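Local coordinates for hemoglobin component VII (Tokunagayusurika akamusi, PDB 1X46), which binds heme b and, as expected of a globin, probably carries or stores oxygen in the midge larva, at residues A[31-36]-A[113-118]; A[87-92]-A[143-148]. One frame throughout, in Å; residues are numbered along the deposited sequence.

Contact 1: residues A[31-36]-A[113-118]; sequences YNFFKS and ETALEA
Asn32 and Phe33 meet Ala115 where two helices of the globin fold, 26-36 and 106-123, cross; by position these correspond to the B and G helices, whose packing recurs across the globin family. The axes of the short segments come within 9.0 Å at 122° between their N-to-C directions, with the CA atoms of Phe33 and Ala115 only 5.5 Å apart. The alanine is the small residue that permits this: Ala115 CB sits 4.0 Å from Phe33 CA, so a methyl group rests almost directly on the backbone of the facing helix, and little more than that methyl separates the two main chains. The same CB lies at the edge of the Phe33 ring, near its plane. Ser36 CB, about one turn further on, lies 4.2 Å from Ala115 CB. Asn32 flanks the methyl as well. With CG anti to the backbone N (chi1 -178°), its amide reaches across to the main chain of helix 106-123. Further out, Phe33 belongs to the heme pocket, touching the porphyrin and meeting Phe112 edge-to-face, while Leu116, whose CB turns away from helix 26-36, packs on Trp135 and Phe139 of helix 129-146. On the Asn32 side, ND2 of Asn32 lies 2.9 Å from Ala115 O and 3.7 Å from Ala115 CB.

Contact 2: residues A[87-92]-A[143-148]; sequences ALKNVL and YSVVFP
Helices 85-100 and 129-146 correspond by position to the F and H helices of the globin fold, and the pairing of Lys89 and Leu92 with Val145 and Val146 joins the helix that carries the axial heme ligand, His99, to the C-terminal end of the chain. Val145 meets both residues of helix 85-100 and divides its methyls between them. Val145 CG1, anti to its own backbone N at a chi1 of 169°, lies 4.0 Å from Leu92 CB and also approaches the carbonyl oxygen of Lys89. Val145 CG2 meets the aliphatic part of the lysine side chain, 4.1 Å from both CD and CE of Lys89; the extended lysine chain crosses the valine side chain at about a right angle, presenting methylenes rather than its charge. The ammonium end is engaged with Trp4 in a cation-pi interaction, which probably helps hold the chain in this extended course. Next to it, Val146 sends CG2 to 3.4 Å from Leu92 O and 4.1 Å from Leu92 CB, so that Leu92 CB is touched by a methyl from each of the two valines. Val146 also packs on Phe109 of helix 106-123. An alanine in place of Val145 would probably strip the Lys89 methylenes of their partner, leave Leu92 CB with the Val146 methyl alone, and open a gap beside it. Because aliphatic groups make nearly all of these contacts, and the two backbone oxygens involved face methyls, the two helices are held here by shape and dispersion rather than by directional polar bonds.

The two contacts lie on opposite sides of the centre of the chain, about 21 Å apart between their centres, and their segments alternate along the sequence. They nevertheless touch: Glu113 OE1 of contact 1 is 2.7 Å from Tyr143 OH of contact 2, a probable hydrogen bond between helices 106-123 and 129-146. Contact 1 reaches the heme directly through Phe33, whose side chain comes within about 4 Å of it, whereas contact 2 stands one layer back, the Leu92 side chain staying about 7 Å away. The Val146 side chain is about 6 Å from that of His99, the axial ligand, placing contact 2 behind the proximal side.

Contact 1: residues A[31-36]-A[113-118]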
# COMPACT_ATOMS: atom_id res chain seq x y z
N TYR A 31 8.70 -8.29 -0.54
CA TYR A 31 10.15 -8.35 -0.60
C TYR A 31 10.74 -6.99 -0.98
O TYR A 31 11.71 -6.56 -0.32
CB TYR A 31 10.57 -9.43 -1.60
CG TYR A 31 12.06 -9.47 -1.83
CD1 TYR A 31 12.88 -10.28 -1.06
CD2 TYR A 31 12.64 -8.69 -2.83
CE1 TYR A 31 14.25 -10.32 -1.27
CE2 TYR A 31 14.02 -8.72 -3.04
CZ TYR A 31 14.80 -9.55 -2.25
OH TYR A 31 16.16 -9.63 -2.43
N ASN A 32 10.14 -6.31 -1.96
CA ASN A 32 10.67 -5.01 -2.37
C ASN A 32 10.60 -3.99 -1.24
O ASN A 32 11.52 -3.20 -1.02
CB ASN A 32 9.93 -4.51 -3.59
CG ASN A 32 10.47 -3.20 -4.08
OD1 ASN A 32 11.62 -3.13 -4.53
ND2 ASN A 32 9.64 -2.18 -4.03
N PHE A 33 9.51 -4.02 -0.49
CA PHE A 33 9.34 -3.12 0.64
C PHE A 33 10.41 -3.37 1.68
O PHE A 33 11.09 -2.41 2.08
CB PHE A 33 7.91 -3.28 1.21
CG PHE A 33 7.66 -2.48 2.47
CD1 PHE A 33 8.02 -1.14 2.55
CD2 PHE A 33 7.08 -3.09 3.60
CE1 PHE A 33 7.79 -0.39 3.72
CE2 PHE A 33 6.86 -2.36 4.78
CZ PHE A 33 7.20 -1.00 4.83
N PHE A 34 10.61 -4.62 2.11
CA PHE A 34 11.59 -4.89 3.14
C PHE A 34 13.03 -4.68 2.64
O PHE A 34 13.88 -4.28 3.43
CB PHE A 34 11.42 -6.34 3.64
CG PHE A 34 10.20 -6.56 4.53
CD1 PHE A 34 9.52 -5.50 5.11
CD2 PHE A 34 9.79 -7.85 4.79
CE1 PHE A 34 8.42 -5.73 5.93
CE2 PHE A 34 8.71 -8.12 5.62
CZ PHE A 34 8.01 -7.08 6.19
N LYS A 35 13.29 -4.98 1.36
CA LYS A 35 14.63 -4.73 0.78
C LYS A 35 14.93 -3.22 0.83
O LYS A 35 16.05 -2.83 1.21
CB LYS A 35 14.74 -5.29 -0.64
CG LYS A 35 16.15 -5.27 -1.22
CD LYS A 35 17.00 -6.43 -0.71
CE LYS A 35 18.33 -6.50 -1.46
NZ LYS A 35 19.47 -5.93 -0.68
N SER A 36 13.94 -2.40 0.50
CA SER A 36 14.12 -0.96 0.47
C SER A 36 14.13 -0.36 1.87
O SER A 36 14.77 0.69 2.11
CB SER A 36 13.00 -0.32 -0.30
OG SER A 36 13.07 -0.71 -1.66
N GLU A 113 4.81 3.66 0.36
CA GLU A 113 4.47 4.30 -0.91
C GLU A 113 5.69 4.41 -1.84
O GLU A 113 5.60 4.10 -3.02
CB GLU A 113 3.85 5.68 -0.65
CG GLU A 113 3.69 6.54 -1.90
CD GLU A 113 3.23 7.98 -1.62
OE1 GLU A 113 3.25 8.43 -0.47
OE2 GLU A 113 2.92 8.69 -2.61
N THR A 114 6.81 4.90 -1.31
CA THR A 114 8.03 5.04 -2.10
C THR A 114 8.47 3.73 -2.74
O THR A 114 8.75 3.67 -3.96
CB THR A 114 9.13 5.64 -1.23
OG1 THR A 114 8.74 6.99 -0.87
CG2 THR A 114 10.44 5.77 -2.02
N ALA A 115 8.46 2.67 -1.92
CA ALA A 115 8.82 1.37 -2.46
C ALA A 115 7.82 0.87 -3.51
O ALA A 115 8.25 0.33 -4.51
CB ALA A 115 8.98 0.33 -1.35
N LEU A 116 6.51 1.02 -3.26
CA LEU A 116 5.50 0.60 -4.22
C LEU A 116 5.64 1.37 -5.53
O LEU A 116 5.43 0.81 -6.60
CB LEU A 116 4.09 0.77 -3.64
CG LEU A 116 2.98 0.04 -4.45
CD1 LEU A 116 3.12 -1.44 -4.29
CD2 LEU A 116 1.57 0.43 -4.01
N GLU A 117 5.93 2.69 -5.45
CA GLU A 117 6.12 3.50 -6.65
C GLU A 117 7.26 2.94 -7.51
O GLU A 117 7.13 2.83 -8.76
CB GLU A 117 6.40 4.97 -6.33
CG GLU A 117 5.25 5.73 -5.71
CD GLU A 117 5.68 7.10 -5.18
OE1 GLU A 117 6.83 7.25 -4.73
OE2 GLU A 117 4.84 8.03 -5.20
N ALA A 118 8.36 2.59 -6.85
CA ALA A 118 9.49 2.00 -7.58
C ALA A 118 9.09 0.67 -8.20
O ALA A 118 9.45 0.37 -9.32
CB ALA A 118 10.69 1.84 -6.67

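Contact 2: residues A[87-92]-A[143-148]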
# COMPACT_ATOMS: atom_id res chain seq x y z
N ALA A 87 -17.59 3.01 3.26
CA ALA A 87 -16.94 1.72 3.41
C ALA A 87 -15.43 1.82 3.21
O ALA A 87 -14.65 1.20 3.95
CB ALA A 87 -17.54 0.70 2.47
N LEU A 88 -15.04 2.57 2.18
CA LEU A 88 -13.61 2.75 1.91
C LEU A 88 -12.94 3.46 3.08
O LEU A 88 -11.86 3.04 3.55
CB LEU A 88 -13.41 3.51 0.61
CG LEU A 88 -12.00 4.04 0.31
CD1 LEU A 88 -11.00 2.90 0.18
CD2 LEU A 88 -12.08 4.84 -0.97
N LYS A 89 -13.54 4.54 3.56
CA LYS A 89 -12.94 5.24 4.68
C LYS A 89 -12.84 4.40 5.95
O LYS A 89 -11.91 4.56 6.75
CB LYS A 89 -13.64 6.57 4.91
CG LYS A 89 -13.31 7.53 3.80
CD LYS A 89 -13.68 8.90 4.20
CE LYS A 89 -13.23 9.92 3.22
NZ LYS A 89 -13.95 11.22 3.45
N ASN A 90 -13.81 3.51 6.15
CA ASN A 90 -13.77 2.65 7.31
C ASN A 90 -12.65 1.61 7.21
O ASN A 90 -11.99 1.30 8.21
CB ASN A 90 -15.14 2.00 7.56
CG ASN A 90 -16.20 3.03 7.94
OD1 ASN A 90 -15.89 4.20 8.22
ND2 ASN A 90 -17.46 2.62 7.92
N VAL A 91 -12.41 1.10 6.00
CA VAL A 91 -11.24 0.24 5.78
C VAL A 91 -9.94 0.99 6.13
O VAL A 91 -9.08 0.49 6.87
CB VAL A 91 -11.19 -0.29 4.36
CG1 VAL A 91 -9.82 -0.87 4.07
CG2 VAL A 91 -12.24 -1.36 4.18
N LEU A 92 -9.82 2.21 5.63
CA LEU A 92 -8.61 3.00 5.86
C LEU A 92 -8.44 3.34 7.33
O LEU A 92 -7.32 3.21 7.87
CB LEU A 92 -8.62 4.28 5.02
CG LEU A 92 -8.67 4.09 3.51
CD1 LEU A 92 -8.89 5.43 2.77
CD2 LEU A 92 -7.48 3.28 2.93
N TYR A 143 -3.82 8.93 3.28
CA TYR A 143 -3.16 9.58 4.40
C TYR A 143 -4.06 10.55 5.17
O TYR A 143 -3.94 10.69 6.37
CB TYR A 143 -1.90 10.35 3.93
CG TYR A 143 -0.84 9.46 3.30
CD1 TYR A 143 -0.79 8.09 3.54
CD2 TYR A 143 0.11 10.02 2.44
CE1 TYR A 143 0.19 7.32 2.96
CE2 TYR A 143 1.10 9.25 1.86
CZ TYR A 143 1.12 7.89 2.12
OH TYR A 143 2.09 7.07 1.55
N SER A 144 -4.97 11.20 4.45
CA SER A 144 -5.85 12.16 5.09
C SER A 144 -6.71 11.49 6.18
O SER A 144 -7.07 12.14 7.16
CB SER A 144 -6.71 12.87 4.05
OG SER A 144 -7.74 12.03 3.57
N VAL A 145 -6.98 10.21 6.00
CA VAL A 145 -7.78 9.44 6.94
C VAL A 145 -6.92 8.60 7.87
O VAL A 145 -7.25 8.43 9.04
CB VAL A 145 -8.79 8.55 6.16
CG1 VAL A 145 -9.47 7.56 7.07
CG2 VAL A 145 -9.82 9.44 5.46
N VAL A 146 -5.81 8.07 7.34
CA VAL A 146 -4.94 7.20 8.14
C VAL A 146 -4.05 7.97 9.12
O VAL A 146 -3.93 7.59 10.27
CB VAL A 146 -4.10 6.27 7.23
CG1 VAL A 146 -2.95 5.55 7.98
CG2 VAL A 146 -4.99 5.26 6.55
N PHE A 147 -3.42 9.06 8.67
CA PHE A 147 -2.48 9.80 9.53
C PHE A 147 -3.08 10.28 10.87
O PHE A 147 -2.42 10.12 11.89
CB PHE A 147 -1.77 10.97 8.80
CG PHE A 147 -0.71 10.53 7.80
CD1 PHE A 147 -0.48 9.19 7.48
CD2 PHE A 147 0.04 11.51 7.14
CE1 PHE A 147 0.51 8.84 6.53
CE2 PHE A 147 1.01 11.18 6.19
CZ PHE A 147 1.24 9.84 5.89
N PRO A 148 -4.30 10.80 10.88
CA PRO A 148 -4.93 11.20 12.17
C PRO A 148 -5.15 10.04 13.13
O PRO A 148 -5.34 10.31 14.34
CB PRO A 148 -6.29 11.76 11.73
CG PRO A 148 -6.09 12.20 10.30
CD PRO A 148 -5.18 11.12 9.74